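Local coordinates for PncC family amidohydrolase (Enterobacter asburiae, PDB 6L19), which is a CinA C-terminal-type (PncC-like) protein that probably hydrolyses the amide of nicotinamide mononucleotide in pyridine nucleotide recycling, at residues I104-S109 and A160-A165; M141-D146 and V155-A160. The protein carries 3 engineered substitutions. All coordinates share one frame; numbering follows the deposited sequence.

Interaction 1. Residues I104-S109 and A160-A165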
ATOM      1  N   ILE A 104     -16.235   0.307  -2.457  1.00 20.32           N
ATOM      2  CA  ILE A 104     -15.657  -0.256  -3.674  1.00 22.45           C
ATOM      3  C   ILE A 104     -14.248  -0.724  -3.358  1.00 21.58           C
ATOM      4  O   ILE A 104     -13.504  -0.036  -2.650  1.00 18.81           O
ATOM      5  CB  ILE A 104     -15.645   0.784  -4.812  1.00 20.68           C
ATOM      6  CG1 ILE A 104     -17.073   1.189  -5.171  1.00 18.57           C
ATOM      7  CG2 ILE A 104     -14.920   0.252  -6.050  1.00 17.84           C
ATOM      8  CD1 ILE A 104     -17.130   2.268  -6.253  1.00 19.05           C
ATOM      9  N   SER A 105     -13.885  -1.900  -3.862  1.00 18.20           N
ATOM     10  CA  SER A 105     -12.530  -2.403  -3.723  1.00 17.59           C
ATOM     11  C   SER A 105     -12.009  -2.891  -5.066  1.00 22.18           C
ATOM     12  O   SER A 105     -12.771  -3.338  -5.924  1.00 19.22           O
ATOM     13  CB  SER A 105     -12.446  -3.537  -2.690  1.00 16.97           C
ATOM     14  OG  SER A 105     -13.212  -4.643  -3.120  1.00 20.12           O
ATOM     15  N   ILE A 106     -10.692  -2.777  -5.237  1.00 20.38           N
ATOM     16  CA  ILE A 106      -9.957  -3.348  -6.357  1.00 18.28           C
ATOM     17  C   ILE A 106      -8.936  -4.301  -5.768  1.00 19.36           C
ATOM     18  O   ILE A 106      -8.227  -3.942  -4.824  1.00 20.21           O
ATOM     19  CB  ILE A 106      -9.238  -2.268  -7.197  1.00 21.52           C
ATOM     20  CG1 ILE A 106     -10.203  -1.173  -7.655  1.00 20.67           C
ATOM     21  CG2 ILE A 106      -8.526  -2.900  -8.398  1.00 21.56           C
ATOM     22  CD1 ILE A 106      -9.466   0.058  -8.263  1.00 19.66           C
ATOM     23  N   ALA A 107      -8.861  -5.505  -6.312  1.00 14.01           N
ATOM     24  CA  ALA A 107      -7.809  -6.444  -5.962  1.00 18.05           C
ATOM     25  C   ALA A 107      -7.056  -6.814  -7.228  1.00 17.00           C
ATOM     26  O   ALA A 107      -7.665  -7.028  -8.284  1.00 17.89           O
ATOM     27  CB  ALA A 107      -8.360  -7.726  -5.305  1.00 13.98           C
ATOM     28  N   ILE A 108      -5.738  -6.908  -7.113  1.00 17.31           N
ATOM     29  CA  ILE A 108      -4.863  -7.271  -8.223  1.00 16.47           C
ATOM     30  C   ILE A 108      -3.935  -8.376  -7.738  1.00 20.60           C
ATOM     31  O   ILE A 108      -3.282  -8.220  -6.700  1.00 20.29           O
ATOM     32  CB  ILE A 108      -4.026  -6.072  -8.717  1.00 18.26           C
ATOM     33  CG1 ILE A 108      -4.909  -4.907  -9.166  1.00 21.38           C
ATOM     34  CG2 ILE A 108      -3.131  -6.503  -9.857  1.00 17.32           C
ATOM     35  CD1 ILE A 108      -4.092  -3.674  -9.556  1.00 19.39           C
ATOM     36  N   SER A 109      -3.853  -9.476  -8.488  1.00 16.30           N
ATOM     37  CA  SER A 109      -2.853 -10.484  -8.176  1.00 22.57           C
ATOM     38  C   SER A 109      -2.335 -11.054  -9.491  1.00 19.72           C
ATOM     39  O   SER A 109      -3.123 -11.457 -10.353  1.00 24.41           O
ATOM     40  CB  SER A 109      -3.437 -11.570  -7.260  1.00 21.25           C
ATOM     41  OG  SER A 109      -2.651 -12.746  -7.257  1.00 24.79           O
ATOM     42  N   ALA A 160      -8.878   2.239 -15.351  1.00 19.59           N
ATOM     43  CA  ALA A 160      -9.712   2.475 -16.519  1.00 24.87           C
ATOM     44  C   ALA A 160     -10.977   1.626 -16.469  1.00 26.65           C
ATOM     45  O   ALA A 160     -12.065   2.104 -16.813  1.00 24.04           O
ATOM     46  CB  ALA A 160      -8.911   2.194 -17.794  1.00 22.52           C
ATOM     47  N   GLU A 161     -10.857   0.364 -16.038  1.00 24.47           N
ATOM     48  CA  GLU A 161     -12.032  -0.503 -15.964  1.00 23.85           C
ATOM     49  C   GLU A 161     -13.006  -0.042 -14.885  1.00 25.39           C
ATOM     50  O   GLU A 161     -14.225  -0.122 -15.080  1.00 28.19           O
ATOM     51  CB  GLU A 161     -11.622  -1.953 -15.709  1.00 27.93           C
ATOM     52  CG  GLU A 161     -11.100  -2.652 -16.941  1.00 37.54           C
ATOM     53  CD  GLU A 161     -12.201  -2.931 -17.960  1.00 39.79           C
ATOM     54  OE1 GLU A 161     -13.161  -3.664 -17.630  1.00 48.84           O
ATOM     55  OE2 GLU A 161     -12.102  -2.407 -19.087  1.00 53.32           O
ATOM     56  N   LEU A 162     -12.502   0.412 -13.735  1.00 22.91           N
ATOM     57  CA  LEU A 162     -13.412   0.942 -12.724  1.00 20.04           C
ATOM     58  C   LEU A 162     -14.136   2.167 -13.263  1.00 27.39           C
ATOM     59  O   LEU A 162     -15.358   2.276 -13.145  1.00 21.54           O
ATOM     60  CB  LEU A 162     -12.669   1.287 -11.428  1.00 19.01           C
ATOM     61  CG  LEU A 162     -13.566   1.891 -10.337  1.00 19.65           C
ATOM     62  CD1 LEU A 162     -14.812   0.993 -10.060  1.00 21.75           C
ATOM     63  CD2 LEU A 162     -12.784   2.158  -9.034  1.00 20.97           C
ATOM     64  N   LEU A 163     -13.396   3.085 -13.894  1.00 23.49           N
ATOM     65  CA  LEU A 163     -14.029   4.269 -14.471  1.00 26.24           C
ATOM     66  C   LEU A 163     -15.055   3.879 -15.534  1.00 32.01           C
ATOM     67  O   LEU A 163     -16.143   4.466 -15.601  1.00 33.14           O
ATOM     68  CB  LEU A 163     -12.959   5.207 -15.043  1.00 28.79           C
ATOM     69  CG  LEU A 163     -13.357   6.630 -15.447  1.00 35.48           C
ATOM     70  CD1 LEU A 163     -13.866   7.441 -14.256  1.00 27.15           C
ATOM     71  CD2 LEU A 163     -12.172   7.330 -16.111  1.00 35.52           C
ATOM     72  N   ALA A 164     -14.747   2.861 -16.343  1.00 30.36           N
ATOM     73  CA  ALA A 164     -15.708   2.379 -17.334  1.00 35.07           C
ATOM     74  C   ALA A 164     -16.977   1.847 -16.673  1.00 39.03           C
ATOM     75  O   ALA A 164     -18.092   2.134 -17.123  1.00 37.67           O
ATOM     76  CB  ALA A 164     -15.077   1.292 -18.196  1.00 32.80           C
ATOM     77  N   ALA A 165     -16.820   1.039 -15.618  1.00 35.34           N
ATOM     78  CA  ALA A 165     -17.964   0.495 -14.888  1.00 32.45           C
ATOM     79  C   ALA A 165     -18.860   1.584 -14.314  1.00 34.29           C
ATOM     80  O   ALA A 165     -20.047   1.339 -14.093  1.00 36.85           O
ATOM     81  CB  ALA A 165     -17.481  -0.413 -13.757  1.00 32.14           C
TER

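Interaction 2. Residues M141-D146 and V155-A160. Engineered in segment 141-146: M141 (natural residue Val).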
ATOM      1  N   MET A 141      -5.764 -10.619 -17.673  1.00 28.50           N
ATOM      2  CA  MET A 141      -5.064  -9.988 -18.782  1.00 26.66           C
ATOM      3  C   MET A 141      -3.670 -10.585 -18.871  1.00 27.00           C
ATOM      4  O   MET A 141      -3.074 -10.960 -17.859  1.00 26.91           O
ATOM      5  CB  MET A 141      -4.943  -8.467 -18.589  1.00 25.39           C
ATOM      6  CG  MET A 141      -6.247  -7.682 -18.662  1.00 36.41           C
ATOM      7  SD  MET A 141      -7.191  -7.813 -20.183  1.00 20.70           S
ATOM      8  CE  MET A 141      -6.448  -6.479 -21.067  1.00 29.90           C
ATOM      9  N   LEU A 142      -3.142 -10.662 -20.082  1.00 27.57           N
ATOM     10  CA  LEU A 142      -1.733 -10.974 -20.272  1.00 29.20           C
ATOM     11  C   LEU A 142      -1.048  -9.728 -20.824  1.00 26.92           C
ATOM     12  O   LEU A 142      -1.375  -9.274 -21.924  1.00 27.62           O
ATOM     13  CB  LEU A 142      -1.555 -12.171 -21.202  1.00 29.81           C
ATOM     14  CG  LEU A 142      -0.088 -12.451 -21.515  1.00 37.35           C
ATOM     15  CD1 LEU A 142       0.628 -12.938 -20.269  1.00 31.34           C
ATOM     16  CD2 LEU A 142       0.009 -13.482 -22.631  1.00 42.94           C
ATOM     17  N   PHE A 143      -0.127  -9.160 -20.046  1.00 29.75           N
ATOM     18  CA  PHE A 143       0.559  -7.923 -20.409  1.00 27.33           C
ATOM     19  C   PHE A 143       1.967  -8.229 -20.900  1.00 31.53           C
ATOM     20  O   PHE A 143       2.705  -8.985 -20.254  1.00 27.10           O
ATOM     21  CB  PHE A 143       0.639  -6.966 -19.220  1.00 24.25           C
ATOM     22  CG  PHE A 143      -0.694  -6.444 -18.765  1.00 28.11           C
ATOM     23  CD1 PHE A 143      -1.460  -5.651 -19.600  1.00 20.18           C
ATOM     24  CD2 PHE A 143      -1.184  -6.760 -17.500  1.00 27.50           C
ATOM     25  CE1 PHE A 143      -2.692  -5.157 -19.177  1.00 26.36           C
ATOM     26  CE2 PHE A 143      -2.421  -6.272 -17.061  1.00 21.00           C
ATOM     27  CZ  PHE A 143      -3.177  -5.469 -17.902  1.00 24.28           C
ATOM     28  N   SER A 144       2.351  -7.606 -22.012  1.00 27.49           N
ATOM     29  CA  SER A 144       3.710  -7.727 -22.530  1.00 30.46           C
ATOM     30  C   SER A 144       4.664  -6.787 -21.787  1.00 30.72           C
ATOM     31  O   SER A 144       4.256  -5.771 -21.215  1.00 25.98           O
ATOM     32  CB  SER A 144       3.743  -7.414 -24.028  1.00 30.87           C
ATOM     33  OG  SER A 144       3.478  -6.033 -24.268  1.00 30.20           O
ATOM     34  N   GLY A 145       5.949  -7.146 -21.803  1.00 34.84           N
ATOM     35  CA  GLY A 145       7.022  -6.276 -21.359  1.00 27.58           C
ATOM     36  C   GLY A 145       7.692  -6.789 -20.100  1.00 29.12           C
ATOM     37  O   GLY A 145       7.403  -7.880 -19.599  1.00 29.97           O
ATOM     38  N   ASP A 146       8.604  -5.972 -19.580  1.00 26.70           N
ATOM     39  CA  ASP A 146       9.279  -6.351 -18.351  1.00 28.76           C
ATOM     40  C   ASP A 146       8.369  -6.068 -17.150  1.00 26.04           C
ATOM     41  O   ASP A 146       7.234  -5.600 -17.289  1.00 28.31           O
ATOM     42  CB  ASP A 146      10.645  -5.663 -18.249  1.00 30.20           C
ATOM     43  CG  ASP A 146      10.556  -4.147 -18.131  1.00 35.71           C
ATOM     44  OD1 ASP A 146       9.479  -3.602 -17.817  1.00 30.81           O
ATOM     45  OD2 ASP A 146      11.597  -3.483 -18.360  1.00 48.17           O
ATOM     46  N   VAL A 155      -1.813  -1.207 -13.346  1.00 21.60           N
ATOM     47  CA  VAL A 155      -2.367  -0.054 -12.636  1.00 16.90           C
ATOM     48  C   VAL A 155      -3.341   0.705 -13.536  1.00 21.67           C
ATOM     49  O   VAL A 155      -4.452   1.062 -13.129  1.00 21.72           O
ATOM     50  CB  VAL A 155      -1.241   0.873 -12.136  1.00 22.84           C
ATOM     51  CG1 VAL A 155      -1.818   2.207 -11.663  1.00 18.22           C
ATOM     52  CG2 VAL A 155      -0.409   0.218 -11.042  1.00 19.92           C
ATOM     53  N   HIS A 156      -2.925   0.981 -14.770  1.00 24.15           N
ATOM     54  CA  HIS A 156      -3.776   1.737 -15.687  1.00 20.50           C
ATOM     55  C   HIS A 156      -5.075   0.987 -15.968  1.00 17.24           C
ATOM     56  O   HIS A 156      -6.162   1.580 -15.979  1.00 19.79           O
ATOM     57  CB  HIS A 156      -2.998   1.996 -16.988  1.00 21.73           C
ATOM     58  CG  HIS A 156      -3.654   2.966 -17.915  1.00 20.48           C
ATOM     59  ND1 HIS A 156      -4.647   2.600 -18.801  1.00 27.10           N
ATOM     60  CD2 HIS A 156      -3.442   4.290 -18.114  1.00 25.34           C
ATOM     61  CE1 HIS A 156      -5.031   3.659 -19.492  1.00 27.71           C
ATOM     62  NE2 HIS A 156      -4.323   4.700 -19.087  1.00 24.60           N
ATOM     63  N   PHE A 157      -4.981  -0.326 -16.180  1.00 18.82           N
ATOM     64  CA  PHE A 157      -6.168  -1.106 -16.515  1.00 21.77           C
ATOM     65  C   PHE A 157      -7.136  -1.171 -15.335  1.00 22.57           C
ATOM     66  O   PHE A 157      -8.352  -1.027 -15.511  1.00 23.15           O
ATOM     67  CB  PHE A 157      -5.734  -2.502 -16.955  1.00 19.06           C
ATOM     68  CG  PHE A 157      -6.868  -3.419 -17.339  1.00 24.94           C
ATOM     69  CD1 PHE A 157      -7.493  -3.299 -18.572  1.00 32.61           C
ATOM     70  CD2 PHE A 157      -7.270  -4.433 -16.489  1.00 21.10           C
ATOM     71  CE1 PHE A 157      -8.529  -4.170 -18.945  1.00 30.76           C
ATOM     72  CE2 PHE A 157      -8.290  -5.311 -16.856  1.00 26.94           C
ATOM     73  CZ  PHE A 157      -8.925  -5.172 -18.084  1.00 30.77           C
ATOM     74  N   SER A 158      -6.613  -1.372 -14.125  1.00 23.20           N
ATOM     75  CA  SER A 158      -7.479  -1.452 -12.955  1.00 21.25           C
ATOM     76  C   SER A 158      -8.298  -0.172 -12.794  1.00 23.04           C
ATOM     77  O   SER A 158      -9.469  -0.222 -12.409  1.00 22.80           O
ATOM     78  CB  SER A 158      -6.636  -1.728 -11.712  1.00 20.11           C
ATOM     79  OG  SER A 158      -5.872  -0.589 -11.317  1.00 24.02           O
ATOM     80  N   LEU A 159      -7.701   0.979 -13.116  1.00 20.38           N
ATOM     81  CA  LEU A 159      -8.395   2.261 -12.966  1.00 20.88           C
ATOM     82  C   LEU A 159      -9.334   2.526 -14.133  1.00 23.06           C
ATOM     83  O   LEU A 159     -10.457   3.008 -13.939  1.00 22.84           O
ATOM     84  CB  LEU A 159      -7.381   3.409 -12.844  1.00 16.75           C
ATOM     85  CG  LEU A 159      -6.479   3.400 -11.598  1.00 22.68           C
ATOM     86  CD1 LEU A 159      -5.304   4.371 -11.738  1.00 22.25           C
ATOM     87  CD2 LEU A 159      -7.323   3.751 -10.354  1.00 21.27           C
ATOM     88  N   ALA A 160      -8.878   2.239 -15.351  1.00 19.59           N
ATOM     89  CA  ALA A 160      -9.712   2.475 -16.519  1.00 24.87           C
ATOM     90  C   ALA A 160     -10.977   1.626 -16.469  1.00 26.65           C
ATOM     91  O   ALA A 160     -12.065   2.104 -16.813  1.00 24.04           O
ATOM     92  CB  ALA A 160      -8.911   2.194 -17.794  1.00 22.52           C
TER

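Interaction 1. Residues I104-S109 and A160-A165
L162 reaches from helix 147-165 toward strand 104-110 and sets its two methyl branches against two isoleucines of the strand. CD2 meets the outer methyl of I106, with L162 CD2 4.0 Å from I106 CD1. The other branch goes to the beginning of the strand, where L162 CD1 lies 4.1 Å from I104 CG2. That gamma methyl of I104 is also 4.1 Å from L162 CD2, and thus sits against both tips of the fork. The two isoleucines use different branches: I106 extends its long arm, chi2 169°, to bring CD1 up to the leucine, whereas I104 offers its short one.

In L162, CG lies anti to the helix backbone N, beside the carbonyl carbon (chi1 178°), and from there the two methyls point at the strand; the I106 and L162 CA atoms remain 8.4 Å apart. Beta-branched isoleucine suits an extended strand, and alternation turns I104 and I106 to this face while S105 points to the other, where its OG bonds to A93 O of helix 86-100. All three touching side chains are buried and purely apolar.

L30 of the adjoining parallel strand 30-35 touches I104, I106 and L162, and helix 12-25 adds L23 against I104 and L19 against L162. This is helix-on-sheet packing in a three-layer alpha/beta/alpha sandwich: helices 147-165 and 12-25 cover one face of the sheet, helix 86-100 the other.

Interaction 2. Residues M141-D146 and V155-A160
The F157 ring carries M141 over one face: M141 CG stands 3.6 Å above the ring plane, displaced toward the rim, in a CH-pi contact 3.9 Å from the ring centroid. M141 SD lies obliquely to the same ring, 4.3 Å from its centroid, a Met-aromatic contact, and M141 CE reaches to 3.8 Å from F157 CE1. The methionine is engineered in place of a natural valine; bends at chi2 (-59°) and chi3 (-89°) fold its chain along the ring. F128 of strand 125-132 meets F157 edge-to-face.

The F143 side chain crosses that of F157 at about a right angle, and F143 CZ is 4.0 Å from F157 CB, near the root of that side chain. Phenylalanine suits this place by spanning from the chain just past the strand to the helix, where it also touches V150 and A154. In the residue after F157, S158 OG donates to V155 O, 2.8 Å away, which also accepts from L159 N; this satisfies the buried hydroxyl within its helix.

Such packing is characteristic of a beta-alpha unit in a layered alpha/beta fold: strand 135-142, outermost in this chain's sheet, runs through a short connection, ending at N-cap D146, into the helix that folds back over the sheet.

From the N terminus, the chain builds helix 12-25, the parallel strands 30-35 and 55-61, and helix 86-100 before entering strand 104-110, the first partner of interaction 1. It continues through the antiparallel strands 125-132 and 135-142, then turns into helix 147-165. Interaction 2 closes first, over the 8 residues separating its segments; interaction 1 closes later on the same helix, 50 residues after its strand segment, so the shorter closure lies wholly within the longer one. A160 belongs to both. Together they lay the terminal helix across the sheet from the outermost strand of this chain to the middle one, and I106 and I108 bridge the two by packing on S158.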